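Trypsin/factor XIIA inhibitor (Zea mays, PDB 1BEA) inhibits mammalian trypsin and, specifically, activated Hageman factor (factor XIIa), and is a bifunctional member of the cereal trypsin/alpha-amylase inhibitor family. Local coordinates at residues 58-63 / 97-102; 46-51 / 102-107. All blocks are in the same frame, centred on the assembly; numbering follows the deposited sequence.

Contact 1. Residues 58-63 / 97-102; sequences TALSIL and TLVTEA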
ATOM      1  N   THR A  58       2.864   8.000  -1.979  1.00 24.42           N
ATOM      2  CA  THR A  58       2.906   7.566  -3.348  1.00 26.67           C
ATOM      3  C   THR A  58       2.931   6.034  -3.387  1.00 26.64           C
ATOM      4  O   THR A  58       2.230   5.412  -4.175  1.00 22.27           O
ATOM      5  CB  THR A  58       4.140   8.166  -4.001  1.00 31.07           C
ATOM      6  OG1 THR A  58       4.027   9.592  -3.950  1.00 35.91           O
ATOM      7  CG2 THR A  58       4.259   7.761  -5.458  1.00 34.27           C
ATOM      8  N   ALA A  59       3.738   5.423  -2.530  1.00 21.88           N
ATOM      9  CA  ALA A  59       3.810   3.975  -2.496  1.00 19.83           C
ATOM     10  C   ALA A  59       2.376   3.465  -2.245  1.00 21.50           C
ATOM     11  O   ALA A  59       1.898   2.603  -2.967  1.00 21.84           O
ATOM     12  CB  ALA A  59       4.700   3.582  -1.397  1.00 21.29           C
ATOM     13  N   LEU A  60       1.703   4.019  -1.231  1.00 19.00           N
ATOM     14  CA  LEU A  60       0.324   3.654  -0.893  1.00 21.92           C
ATOM     15  C   LEU A  60      -0.560   3.773  -2.120  1.00 23.06           C
ATOM     16  O   LEU A  60      -1.354   2.871  -2.489  1.00 29.93           O
ATOM     17  CB  LEU A  60      -0.225   4.614   0.154  1.00 22.23           C
ATOM     18  CG  LEU A  60      -0.043   4.226   1.596  1.00 24.63           C
ATOM     19  CD1 LEU A  60      -1.090   4.898   2.497  1.00 31.30           C
ATOM     20  CD2 LEU A  60      -0.144   2.729   1.657  1.00 29.68           C
ATOM     21  N   SER A  61      -0.442   4.911  -2.776  1.00 19.70           N
ATOM     22  CA  SER A  61      -1.221   5.127  -3.970  1.00 18.32           C
ATOM     23  C   SER A  61      -0.922   4.079  -5.073  1.00 23.58           C
ATOM     24  O   SER A  61      -1.811   3.584  -5.764  1.00 19.68           O
ATOM     25  CB  SER A  61      -0.952   6.522  -4.467  1.00 24.12           C
ATOM     26  OG  SER A  61      -1.690   6.770  -5.642  1.00 31.55           O
ATOM     27  N   ILE A  62       0.330   3.727  -5.253  1.00 23.55           N
ATOM     28  CA  ILE A  62       0.624   2.744  -6.278  1.00 22.23           C
ATOM     29  C   ILE A  62      -0.030   1.431  -5.866  1.00 19.97           C
ATOM     30  O   ILE A  62      -0.621   0.737  -6.665  1.00 25.71           O
ATOM     31  CB  ILE A  62       2.136   2.617  -6.421  1.00 24.85           C
ATOM     32  CG1 ILE A  62       2.633   3.863  -7.166  1.00 20.21           C
ATOM     33  CG2 ILE A  62       2.514   1.279  -7.119  1.00 24.48           C
ATOM     34  CD1 ILE A  62       4.137   4.007  -7.307  1.00 19.25           C
ATOM     35  N   LEU A  63       0.040   1.109  -4.592  1.00 18.07           N
ATOM     36  CA  LEU A  63      -0.567  -0.110  -4.152  1.00 18.24           C
ATOM     37  C   LEU A  63      -2.070  -0.051  -4.349  1.00 20.28           C
ATOM     38  O   LEU A  63      -2.655  -1.026  -4.822  1.00 21.28           O
ATOM     39  CB  LEU A  63      -0.224  -0.388  -2.677  1.00 14.96           C
ATOM     40  CG  LEU A  63      -0.983  -1.591  -2.110  1.00 24.45           C
ATOM     41  CD1 LEU A  63      -0.240  -2.870  -2.596  1.00 23.09           C
ATOM     42  CD2 LEU A  63      -1.121  -1.552  -0.555  1.00 14.67           C
ATOM     43  N   THR A  97      -5.662   4.111   4.912  1.00 33.97           N
ATOM     44  CA  THR A  97      -5.414   4.394   6.342  1.00 28.12           C
ATOM     45  C   THR A  97      -4.139   3.812   6.889  1.00 26.28           C
ATOM     46  O   THR A  97      -3.803   3.981   8.056  1.00 25.48           O
ATOM     47  CB  THR A  97      -6.554   3.854   7.278  1.00 31.01           C
ATOM     48  OG1 THR A  97      -6.261   2.510   7.673  1.00 30.33           O
ATOM     49  CG2 THR A  97      -7.885   3.866   6.573  1.00 27.71           C
ATOM     50  N   LEU A  98      -3.398   3.133   6.048  1.00 27.65           N
ATOM     51  CA  LEU A  98      -2.221   2.484   6.573  1.00 28.07           C
ATOM     52  C   LEU A  98      -1.243   3.398   7.299  1.00 25.93           C
ATOM     53  O   LEU A  98      -0.756   3.012   8.359  1.00 24.63           O
ATOM     54  CB  LEU A  98      -1.531   1.690   5.458  1.00 31.99           C
ATOM     55  CG  LEU A  98      -1.896   0.196   5.358  1.00 32.11           C
ATOM     56  CD1 LEU A  98      -3.054  -0.212   6.253  1.00 23.37           C
ATOM     57  CD2 LEU A  98      -2.217  -0.089   3.927  1.00 28.29           C
ATOM     58  N   VAL A  99      -0.946   4.594   6.765  1.00 26.30           N
ATOM     59  CA  VAL A  99       0.010   5.492   7.457  1.00 30.28           C
ATOM     60  C   VAL A  99      -0.465   6.022   8.815  1.00 33.42           C
ATOM     61  O   VAL A  99       0.339   6.399   9.686  1.00 34.06           O
ATOM     62  CB  VAL A  99       0.374   6.748   6.617  1.00 31.93           C
ATOM     63  CG1 VAL A  99       0.964   6.333   5.309  1.00 28.57           C
ATOM     64  CG2 VAL A  99      -0.857   7.628   6.405  1.00 27.04           C
ATOM     65  N   THR A 100      -1.778   6.068   8.966  1.00 36.18           N
ATOM     66  CA  THR A 100      -2.410   6.566  10.163  1.00 35.41           C
ATOM     67  C   THR A 100      -1.883   5.975  11.428  1.00 35.76           C
ATOM     68  O   THR A 100      -1.444   4.828  11.433  1.00 37.11           O
ATOM     69  CB  THR A 100      -3.847   6.276  10.087  1.00 34.57           C
ATOM     70  OG1 THR A 100      -4.306   6.800   8.857  1.00 39.30           O
ATOM     71  CG2 THR A 100      -4.595   6.933  11.227  1.00 41.24           C
ATOM     72  N   GLU A 101      -1.943   6.754  12.511  1.00 41.68           N
ATOM     73  CA  GLU A 101      -1.484   6.296  13.829  1.00 44.81           C
ATOM     74  C   GLU A 101      -2.362   5.150  14.317  1.00 39.89           C
ATOM     75  O   GLU A 101      -1.988   4.409  15.234  1.00 38.45           O
ATOM     76  CB  GLU A 101      -1.480   7.446  14.836  1.00 50.68           C
ATOM     77  CG  GLU A 101      -2.709   8.321  14.806  1.00 68.45           C
ATOM     78  CD  GLU A 101      -2.944   9.039  16.145  1.00 81.70           C
ATOM     79  OE1 GLU A 101      -2.316   8.640  17.161  1.00 86.28           O
ATOM     80  OE2 GLU A 101      -3.756  10.005  16.182  1.00 88.68           O
ATOM     81  N   ALA A 102      -3.532   5.012  13.692  1.00 37.80           N
ATOM     82  CA  ALA A 102      -4.452   3.910  14.005  1.00 35.48           C
ATOM     83  C   ALA A 102      -3.763   2.679  13.436  1.00 33.68           C
ATOM     84  O   ALA A 102      -3.772   1.596  14.022  1.00 31.95           O
ATOM     85  CB  ALA A 102      -5.774   4.120  13.302  1.00 32.71           C
TER

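Contact 2. Residues 46-51 / 102-107; sequences RELADI and AECNLA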
ATOM      1  N   ARG A  46       6.467  -2.454   8.482  1.00 23.02           N
ATOM      2  CA  ARG A  46       7.898  -2.524   8.244  1.00 26.25           C
ATOM      3  C   ARG A  46       8.229  -2.159   6.806  1.00 26.52           C
ATOM      4  O   ARG A  46       9.182  -1.421   6.564  1.00 28.06           O
ATOM      5  CB  ARG A  46       8.381  -3.931   8.548  1.00 33.77           C
ATOM      6  CG  ARG A  46       9.828  -4.022   8.939  1.00 52.28           C
ATOM      7  CD  ARG A  46      10.666  -4.137   7.687  1.00 65.26           C
ATOM      8  NE  ARG A  46      11.326  -5.432   7.586  1.00 77.47           N
ATOM      9  CZ  ARG A  46      11.279  -6.218   6.512  1.00 85.39           C
ATOM     10  NH1 ARG A  46      10.596  -5.847   5.426  1.00 87.24           N
ATOM     11  NH2 ARG A  46      11.922  -7.383   6.523  1.00 91.12           N
ATOM     12  N   GLU A  47       7.455  -2.661   5.841  1.00 18.75           N
ATOM     13  CA  GLU A  47       7.719  -2.369   4.430  1.00 20.94           C
ATOM     14  C   GLU A  47       7.489  -0.898   4.041  1.00 23.67           C
ATOM     15  O   GLU A  47       8.217  -0.324   3.208  1.00 22.38           O
ATOM     16  CB  GLU A  47       6.833  -3.256   3.540  1.00 22.52           C
ATOM     17  CG  GLU A  47       7.453  -4.579   3.258  1.00 22.54           C
ATOM     18  CD  GLU A  47       6.463  -5.599   2.720  1.00 27.79           C
ATOM     19  OE1 GLU A  47       5.348  -5.212   2.296  1.00 20.84           O
ATOM     20  OE2 GLU A  47       6.815  -6.795   2.722  1.00 21.05           O
ATOM     21  N   LEU A  48       6.443  -0.317   4.620  1.00 19.03           N
ATOM     22  CA  LEU A  48       6.085   1.068   4.378  1.00 23.28           C
ATOM     23  C   LEU A  48       7.137   1.999   4.989  1.00 25.98           C
ATOM     24  O   LEU A  48       7.454   3.058   4.445  1.00 29.71           O
ATOM     25  CB  LEU A  48       4.709   1.338   4.998  1.00 24.93           C
ATOM     26  CG  LEU A  48       3.849   2.555   4.589  1.00 26.25           C
ATOM     27  CD1 LEU A  48       3.803   2.771   3.078  1.00 20.08           C
ATOM     28  CD2 LEU A  48       2.436   2.323   5.137  1.00 13.50           C
ATOM     29  N   ALA A  49       7.703   1.608   6.118  1.00 25.43           N
ATOM     30  CA  ALA A  49       8.719   2.444   6.727  1.00 25.45           C
ATOM     31  C   ALA A  49      10.069   2.386   6.018  1.00 27.84           C
ATOM     32  O   ALA A  49      10.877   3.326   6.171  1.00 26.93           O
ATOM     33  CB  ALA A  49       8.903   2.065   8.150  1.00 24.16           C
ATOM     34  N   ASP A  50      10.334   1.310   5.262  1.00 28.06           N
ATOM     35  CA  ASP A  50      11.631   1.196   4.542  1.00 24.50           C
ATOM     36  C   ASP A  50      11.654   2.159   3.363  1.00 26.15           C
ATOM     37  O   ASP A  50      12.690   2.414   2.746  1.00 24.94           O
ATOM     38  CB  ASP A  50      11.864  -0.230   4.032  1.00 34.01           C
ATOM     39  CG  ASP A  50      12.452  -1.151   5.104  1.00 41.10           C
ATOM     40  OD1 ASP A  50      13.205  -0.679   5.976  1.00 48.76           O
ATOM     41  OD2 ASP A  50      12.158  -2.362   5.087  1.00 51.84           O
ATOM     42  N   ILE A  51      10.482   2.688   3.051  1.00 21.74           N
ATOM     43  CA  ILE A  51      10.342   3.634   1.983  1.00 21.98           C
ATOM     44  C   ILE A  51      10.548   5.030   2.600  1.00 25.42           C
ATOM     45  O   ILE A  51      10.081   5.319   3.705  1.00 26.95           O
ATOM     46  CB  ILE A  51       8.953   3.517   1.350  1.00 18.40           C
ATOM     47  CG1 ILE A  51       8.909   2.281   0.423  1.00 17.54           C
ATOM     48  CG2 ILE A  51       8.644   4.753   0.597  1.00 10.85           C
ATOM     49  CD1 ILE A  51       7.526   1.880  -0.036  1.00 20.45           C
ATOM     50  N   ALA A 102      -3.532   5.012  13.692  1.00 37.80           N
ATOM     51  CA  ALA A 102      -4.452   3.910  14.005  1.00 35.48           C
ATOM     52  C   ALA A 102      -3.763   2.679  13.436  1.00 33.68           C
ATOM     53  O   ALA A 102      -3.772   1.596  14.022  1.00 31.95           O
ATOM     54  CB  ALA A 102      -5.774   4.120  13.302  1.00 32.71           C
ATOM     55  N   GLU A 103      -3.123   2.865  12.290  1.00 28.00           N
ATOM     56  CA  GLU A 103      -2.438   1.760  11.675  1.00 25.52           C
ATOM     57  C   GLU A 103      -0.929   1.793  11.889  1.00 25.05           C
ATOM     58  O   GLU A 103      -0.478   1.569  12.982  1.00 25.93           O
ATOM     59  CB  GLU A 103      -2.821   1.713  10.207  1.00 26.80           C
ATOM     60  CG  GLU A 103      -4.330   1.505   9.992  1.00 25.36           C
ATOM     61  CD  GLU A 103      -4.803   0.126  10.457  1.00 34.60           C
ATOM     62  OE1 GLU A 103      -3.985  -0.829  10.478  1.00 25.78           O
ATOM     63  OE2 GLU A 103      -5.998  -0.010  10.800  1.00 32.99           O
ATOM     64  N   CYS A 104      -0.130   2.088  10.870  1.00 28.92           N
ATOM     65  CA  CYS A 104       1.329   2.041  11.048  1.00 25.87           C
ATOM     66  C   CYS A 104       1.945   3.237  11.733  1.00 28.84           C
ATOM     67  O   CYS A 104       3.068   3.168  12.217  1.00 27.12           O
ATOM     68  CB  CYS A 104       2.027   1.848   9.689  1.00 25.29           C
ATOM     69  SG  CYS A 104       1.744   0.236   8.879  1.00 25.67           S
ATOM     70  N   ASN A 105       1.210   4.336  11.764  1.00 31.87           N
ATOM     71  CA  ASN A 105       1.685   5.588  12.355  1.00 32.16           C
ATOM     72  C   ASN A 105       3.050   6.019  11.840  1.00 32.55           C
ATOM     73  O   ASN A 105       4.025   6.130  12.596  1.00 25.99           O
ATOM     74  CB  ASN A 105       1.740   5.514  13.864  1.00 30.17           C
ATOM     75  CG  ASN A 105       1.766   6.880  14.472  1.00 33.74           C
ATOM     76  OD1 ASN A 105       2.055   7.040  15.640  1.00 41.74           O
ATOM     77  ND2 ASN A 105       1.454   7.889  13.666  1.00 35.37           N
ATOM     78  N   LEU A 106       3.098   6.292  10.545  1.00 32.88           N
ATOM     79  CA  LEU A 106       4.348   6.707   9.930  1.00 33.69           C
ATOM     80  C   LEU A 106       4.222   8.083   9.291  1.00 34.69           C
ATOM     81  O   LEU A 106       3.242   8.376   8.601  1.00 32.16           O
ATOM     82  CB  LEU A 106       4.760   5.699   8.864  1.00 30.12           C
ATOM     83  CG  LEU A 106       5.292   4.390   9.424  1.00 24.81           C
ATOM     84  CD1 LEU A 106       5.118   3.285   8.400  1.00 26.31           C
ATOM     85  CD2 LEU A 106       6.745   4.598   9.813  1.00 20.14           C
ATOM     86  N   ALA A 107       5.237   8.910   9.525  1.00 34.04           N
ATOM     87  CA  ALA A 107       5.278  10.259   8.980  1.00 33.43           C
ATOM     88  C   ALA A 107       5.498  10.245   7.447  1.00 33.69           C
ATOM     89  O   ALA A 107       6.184   9.375   6.905  1.00 37.29           O
ATOM     90  CB  ALA A 107       6.412  11.064   9.687  1.00 27.65           C
TER

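Contact 1. Residues 58-63 / 97-102
Leu60, on helix 56-65, faces Leu98 in the loop that follows helix 88-95, and their CA atoms stand 8.0 Å apart, the nearest pair of the two backbones. The setting is the core of the four-helix, disulfide-linked fold of the cereal trypsin/alpha-amylase inhibitors, where the loop turns back through a type I beta turn from Thr97 to Thr100. The turn carries weak hydrogen bonds to Thr97 O from both Thr100 N and Thr100 OG1, the latter at 3.0 Å. Leu98 and Val99 occupy its two middle positions and both have CB directed toward the helix. Leu60 meets them with a different methyl each. Its CD2 lies equally near CB and CD2 of Leu98, 4.2 Å from either atom, a loose fit between two leucines that cross at a slant. Leu98 also touches Tyr23 and Val24 of helix 18-29 and Cys44 and Leu48 of helix 37-49. The other branch of Leu60 goes to Val99. With chi1 at -58°, Val99 holds CG1 anti to its carbonyl carbon, and this methyl takes the tighter contact, Leu60 CD1 to Val99 CG1 at 3.8 Å.

Contact 2. Residues 46-51 / 102-107
Cys104 is the first residue of segment 102-107 to meet segment 46-51: its SG lies 4.3 Å from CD2 of Leu48, a distant apolar contact. The same sulfur is bonded to Cys45, so a covalent link to the helix sits beside the van der Waals one. The fold of the protease inhibitor/seed storage/lipid-transfer family is a small, cysteine-rich bundle of helices crosslinked by disulfides, of which Cys45-Cys104 is one. Two residues on, Leu106 carries most of the contact. Its chi1 of -74° sets CG anti to the carbonyl carbon, and the two methyls then reach Leu48 and Ala49 of helix 37-49. CD1 of Leu106 lies 3.9 Å from CB of Leu48 and 3.8 Å from the backbone N of Ala49, while CD2 rests 3.7 Å from Ala49 CB. The leucine thus straddles two consecutive residues, one methyl against the backbone between them and the other on the alanine methyl. Leu106 also touches Arg56 at the start of helix 56-65, whose guanidinium group bridges the two segments, donating through NH1 to the carbonyl oxygen of Ala107 and through NH2 to that of Ala49.

Overall arrangement
Contact 1 is nested along the chain within the loop closed by contact 2, and their centres lie 8 Å apart. Helices 37-49 and 56-65, successive in sequence, each receive part of one continuous stretch after helix 88-95, with Ala102 common to both contacts. That stretch is probably braced internally by hydrogen bonds from Cys104 N to Leu98 O and from Asn105 N to Thr100 O, both 2.7 Å, which fold segment 102-107 back on 97-102. Leu48 has a place in both interfaces. Contact 1 is the deeper, its centre about 5 Å from the centre of the chain, against 10 Å for that of contact 2; both lie away from the protease-cleaved bond Arg34-Leu35.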